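Local coordinates for protein GH61E (PDB 3EJA), which probably cleaves crystalline and amorphous polysaccharides oxidatively, as a copper-dependent lytic polysaccharide monooxygenase, and is seen here with magnesium in its metal site, at residues A[60-63]-A[64-68]. Residues are numbered along the deposited sequence; the frame is centred on the assembly and turned at random.
Sequences YWAN and PDVYH. With MG (magnesium ion), chain F.
The hydroxyl of Y67 is gripped twice: Y67 OH lies 2.7 Å from water 1, and it is also hydrogen-bonded to the amino terminus of H1. Magnesium, 2.2 Å from this water's oxygen, occupies the site that probably holds copper in the active enzyme, the histidine brace of AA9 monooxygenases. H68 supplies one arm of the brace, its NE2 reaching the ion at 2.1 Å; H1 and Y153 also belong to the site. Y67 OH stays 3.6 Å from magnesium and so meets it through the water. CG of Y67 sits between the backbone N and the carbonyl carbon (chi1 65°), which lays the phenol's CE1 edge over one face of the H68 imidazole, 3.4 Å above its plane and offset toward the rim. The H68 ring is stacked with that of H142.

The segment 64-68 leaves strand 57-63 of the beta sandwich through a cis peptide before P64, which brings the CA atoms of N63 and P64 within 3.0 Å. N63 CG is anti to the backbone N (chi1 -172°), setting OD1 3.1 Å from P64 N, but a proline nitrogen carries no hydrogen, so no bond forms. Shortened to an alanine here, the N63 side chain would lose its carboxamide, which would probably take away the contact of CG and OD1 with P64 and weaken the packing on T3 and P5. On the buried side, A62 CB meets V66 CG2 at 3.8 Å, a small apolar contact across the turn. P64 O is hydrogen-bonded to S117 OG, whereas the buried D65 N has no hydrogen-bond partner.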
# COMPACT_ATOMS: atom_id res chain seq x y z
N TYR A 60 -4.51 -9.44 1.63
CA TYR A 60 -4.84 -8.20 2.32
C TYR A 60 -6.31 -7.89 2.05
O TYR A 60 -6.76 -7.92 0.90
CB TYR A 60 -3.94 -7.04 1.85
CG TYR A 60 -3.41 -6.14 2.96
CD1 TYR A 60 -4.27 -5.50 3.86
CD2 TYR A 60 -2.03 -5.92 3.10
CE1 TYR A 60 -3.78 -4.67 4.87
CE2 TYR A 60 -1.52 -5.09 4.12
CZ TYR A 60 -2.40 -4.46 4.99
OH TYR A 60 -1.91 -3.64 5.98
N TRP A 61 -7.05 -7.62 3.12
CA TRP A 61 -8.49 -7.42 3.03
C TRP A 61 -8.84 -5.95 3.11
O TRP A 61 -8.30 -5.22 3.95
CB TRP A 61 -9.23 -8.18 4.15
CG TRP A 61 -9.15 -9.67 4.04
CD1 TRP A 61 -8.21 -10.48 4.61
CD2 TRP A 61 -10.06 -10.53 3.33
NE1 TRP A 61 -8.48 -11.80 4.29
CE2 TRP A 61 -9.60 -11.85 3.51
CE3 TRP A 61 -11.21 -10.30 2.56
CZ2 TRP A 61 -10.25 -12.96 2.94
CZ3 TRP A 61 -11.87 -11.41 2.00
CH2 TRP A 61 -11.38 -12.71 2.18
N ALA A 62 -9.75 -5.51 2.24
CA ALA A 62 -10.36 -4.19 2.34
C ALA A 62 -11.79 -4.33 2.85
O ALA A 62 -12.44 -5.35 2.59
CB ALA A 62 -10.33 -3.48 0.99
N ASN A 63 -12.27 -3.32 3.57
CA ASN A 63 -13.60 -3.37 4.16
C ASN A 63 -14.38 -2.06 3.99
O ASN A 63 -13.92 -1.02 4.46
CB ASN A 63 -13.53 -3.77 5.63
CG ASN A 63 -14.89 -4.01 6.23
OD1 ASN A 63 -15.71 -3.10 6.34
ND2 ASN A 63 -15.16 -5.25 6.60
N PRO A 64 -15.57 -2.13 3.36
CA PRO A 64 -16.29 -3.35 2.93
C PRO A 64 -15.71 -4.02 1.67
O PRO A 64 -15.73 -5.25 1.56
CB PRO A 64 -17.71 -2.83 2.64
CG PRO A 64 -17.50 -1.43 2.20
CD PRO A 64 -16.34 -0.91 3.03
N ASP A 65 -15.18 -3.19 0.77
CA ASP A 65 -14.56 -3.59 -0.50
C ASP A 65 -14.05 -2.30 -1.14
O ASP A 65 -14.39 -1.20 -0.69
CB ASP A 65 -15.58 -4.27 -1.43
CG ASP A 65 -16.82 -3.43 -1.64
OD1 ASP A 65 -16.74 -2.38 -2.31
OD2 ASP A 65 -17.88 -3.82 -1.14
N VAL A 66 -13.26 -2.42 -2.20
CA VAL A 66 -12.74 -1.25 -2.92
C VAL A 66 -13.74 -0.83 -3.99
O VAL A 66 -14.03 -1.61 -4.90
CB VAL A 66 -11.35 -1.57 -3.56
CG1 VAL A 66 -10.91 -0.45 -4.49
CG2 VAL A 66 -10.29 -1.82 -2.47
N TYR A 67 -14.28 0.39 -3.89
CA TYR A 67 -15.31 0.82 -4.84
C TYR A 67 -15.07 2.14 -5.58
O TYR A 67 -15.83 2.46 -6.50
CB TYR A 67 -16.72 0.81 -4.20
CG TYR A 67 -16.94 1.78 -3.06
CD1 TYR A 67 -17.34 3.10 -3.30
CD2 TYR A 67 -16.80 1.36 -1.73
CE1 TYR A 67 -17.57 3.98 -2.26
CE2 TYR A 67 -17.02 2.24 -0.68
CZ TYR A 67 -17.40 3.54 -0.95
OH TYR A 67 -17.63 4.40 0.09
N HIS A 68 -14.05 2.91 -5.19
CA HIS A 68 -13.66 4.09 -5.98
C HIS A 68 -12.68 3.65 -7.07
O HIS A 68 -11.85 2.76 -6.84
CB HIS A 68 -13.01 5.17 -5.12
CG HIS A 68 -13.90 5.73 -4.06
ND1 HIS A 68 -15.12 6.31 -4.34
CD2 HIS A 68 -13.74 5.83 -2.72
CE1 HIS A 68 -15.67 6.74 -3.21
NE2 HIS A 68 -14.85 6.45 -2.22
MG MG F . -15.03 6.94 -0.17
O HOH W 1 -17.21 7.01 -0.39